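PDB 4Z7R: coenzyme PQQ synthesis protein B from Methylobacterium extorquens, which belongs to the pyrroloquinoline quinone biosynthesis pathway, binds zinc, and may take part in moving PQQ or its precursor to the periplasm. Local coordinates for residues 264-267 with 271-274. Sequence-based numbering, arbitrary orientation.
Sequences VHIN and PVLI. With ZN (zinc ion), chain D.
The carbonyl oxygen of Asn267 faces a methyl group: Leu273 CD1 sits 3.1 Å from Asn267 O, a tight approach for a polar atom and an aliphatic carbon. No hydrogen bond crosses between 264-267 and 271-274, and the remaining contact is apolar. With chi1 at -54°, Ile266 CG1 lies beside the backbone N and CG2 falls anti to it; CG2 reaches Leu273 CD2 at 3.7 Å, and the two side chains pass alongside one another in opposite directions. The same methyl meets Val272 CG2 at 4.0 Å, so one branch of Ile266 serves both partners, while the two methyls of Leu273 divide between Ile266 and the Asn267 carbonyl. Val290 of strand 288-290 touches both Ile266 and Val272, extending this apolar patch into the sheet. The 3-10 segment 271-273 closes with a backbone hydrogen bond from Ile274 N to Pro271 O (3.1 Å). His265, just before Ile266 in the chain, carries the metal: NE2 binds zinc at 2.1 Å, beside Asp92 and two waters, and ND1 is hydrogen-bonded to Thr218 OG1, which would fix the ring's rotation. The left-handed backbone of His265 (phi 56°, psi 45°) marks a sharp change of direction just after strand 260-264. A metal ligand in the loop at the end of a core strand, with the residue after it packed against a 3-10 turn of the same loop, is consistent with the metal-site architecture of the metallo-beta-lactamase fold.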
ATOM      1  N   VAL A 264     -14.202 -13.735   2.776  1.00  8.36           N
ATOM      2  CA  VAL A 264     -13.199 -12.684   2.667  1.00  8.98           C
ATOM      3  C   VAL A 264     -12.994 -12.343   1.193  0.82  9.25           C
ATOM      4  O   VAL A 264     -13.662 -12.913   0.327  0.93  9.38           O
ATOM      5  CB  VAL A 264     -11.854 -13.102   3.305  0.88  9.88           C
ATOM      6  CG1 VAL A 264     -12.040 -13.393   4.786  0.84 10.01           C
ATOM      7  CG2 VAL A 264     -11.276 -14.317   2.593  0.93 11.04           C
ATOM      8  N   HIS A 265     -12.077 -11.417   0.916  1.00  9.27           N
ATOM      9  CA  HIS A 265     -11.749 -11.020  -0.453  0.92  9.71           C
ATOM     10  C   HIS A 265     -12.993 -10.545  -1.198  0.94  8.74           C
ATOM     11  O   HIS A 265     -13.231 -10.935  -2.340  0.93  8.96           O
ATOM     12  CB  HIS A 265     -11.090 -12.184  -1.205  0.97 10.62           C
ATOM     13  CG  HIS A 265     -10.395 -11.778  -2.466  0.61 11.05           C
ATOM     14  ND1 HIS A 265     -11.054 -11.645  -3.670  0.86 11.61           N
ATOM     15  CD2 HIS A 265      -9.096 -11.490  -2.714  0.73 11.35           C
ATOM     16  CE1 HIS A 265     -10.191 -11.284  -4.603  0.91 12.01           C
ATOM     17  NE2 HIS A 265      -8.996 -11.183  -4.049  0.79 11.90           N
ATOM     18  N   ILE A 266     -13.792  -9.717  -0.535  1.00  7.86           N
ATOM     19  CA  ILE A 266     -15.042  -9.220  -1.100  1.00  8.24           C
ATOM     20  C   ILE A 266     -14.836  -7.957  -1.937  0.87  8.80           C
ATOM     21  O   ILE A 266     -14.294  -6.968  -1.450  1.00  8.57           O
ATOM     22  CB  ILE A 266     -16.060  -8.941   0.016  0.75  8.63           C
ATOM     23  CG1 ILE A 266     -16.230 -10.195   0.880  1.00  9.45           C
ATOM     24  CG2 ILE A 266     -17.389  -8.510  -0.573  0.98  8.47           C
ATOM     25  CD1 ILE A 266     -16.789  -9.926   2.255  0.73  9.88           C
ATOM     26  N   ASN A 267     -15.273  -7.985  -3.195  0.97  9.76           N
ATOM     27  CA  ASN A 267     -15.069  -6.834  -4.074  0.86  9.53           C
ATOM     28  C   ASN A 267     -15.975  -5.674  -3.695  0.89  9.55           C
ATOM     29  O   ASN A 267     -17.050  -5.875  -3.135  0.98  9.40           O
ATOM     30  CB  ASN A 267     -15.299  -7.205  -5.538  0.86  9.66           C
ATOM     31  CG  ASN A 267     -14.646  -6.221  -6.493  0.78  9.37           C
ATOM     32  OD1 ASN A 267     -13.464  -5.917  -6.365  0.92  9.22           O
ATOM     33  ND2 ASN A 267     -15.420  -5.703  -7.444  1.00  8.71           N
ATOM     34  N   PRO A 271     -22.900  -6.385  -2.895  0.95  9.49           N
ATOM     35  CA  PRO A 271     -23.923  -5.791  -2.019  0.93 10.84           C
ATOM     36  C   PRO A 271     -23.966  -6.362  -0.597  1.00 11.97           C
ATOM     37  O   PRO A 271     -24.655  -5.785   0.246  0.98 12.78           O
ATOM     38  CB  PRO A 271     -25.244  -6.081  -2.751  1.00 11.17           C
ATOM     39  CG  PRO A 271     -24.936  -7.091  -3.791  0.77 11.14           C
ATOM     40  CD  PRO A 271     -23.473  -7.034  -4.086  1.00 10.18           C
ATOM     41  N   VAL A 272     -23.262  -7.457  -0.320  0.78 12.34           N
ATOM     42  CA  VAL A 272     -23.182  -7.933   1.062  0.91 12.35           C
ATOM     43  C   VAL A 272     -22.382  -6.948   1.914  0.73 11.90           C
ATOM     44  O   VAL A 272     -22.448  -6.988   3.141  0.87 10.78           O
ATOM     45  CB  VAL A 272     -22.544  -9.339   1.176  0.96 12.63           C
ATOM     46  CG1 VAL A 272     -23.290 -10.343   0.306  0.95 13.27           C
ATOM     47  CG2 VAL A 272     -21.061  -9.296   0.822  0.97 12.28           C
ATOM     48  N   LEU A 273     -21.636  -6.060   1.261  1.00 12.71           N
ATOM     49  CA  LEU A 273     -20.878  -5.032   1.970  1.00 12.91           C
ATOM     50  C   LEU A 273     -21.807  -4.002   2.597  0.94 13.05           C
ATOM     51  O   LEU A 273     -21.445  -3.335   3.566  0.82 13.28           O
ATOM     52  CB  LEU A 273     -19.893  -4.333   1.033  0.74 12.88           C
ATOM     53  CG  LEU A 273     -18.718  -5.159   0.513  1.00 12.75           C
ATOM     54  CD1 LEU A 273     -17.952  -4.366  -0.529  1.00 13.04           C
ATOM     55  CD2 LEU A 273     -17.806  -5.572   1.661  1.00 12.94           C
ATOM     56  N   ILE A 274     -23.004  -3.874   2.035  0.94 12.80           N
ATOM     57  CA  ILE A 274     -23.991  -2.942   2.559  1.00 12.79           C
ATOM     58  C   ILE A 274     -24.617  -3.569   3.794  0.79 13.18           C
ATOM     59  O   ILE A 274     -25.281  -4.604   3.704  1.00 13.53           O
ATOM     60  CB  ILE A 274     -25.075  -2.602   1.520  0.95 12.39           C
ATOM     61  CG1 ILE A 274     -24.450  -1.902   0.313  0.68 12.13           C
ATOM     62  CG2 ILE A 274     -26.148  -1.719   2.139  1.00 12.60           C
ATOM     63  CD1 ILE A 274     -25.361  -1.843  -0.896  0.60 12.14           C
TER
HETATM   64 ZN    ZN D 302      -7.363 -10.411  -5.137  0.53 23.38          ZN
HETATM   65  O   HOH W   1      -8.533  -9.140  -6.605  1.00 21.81           O
HETATM   66  O   HOH W   2      -6.191 -12.065  -5.265  0.87 27.25           O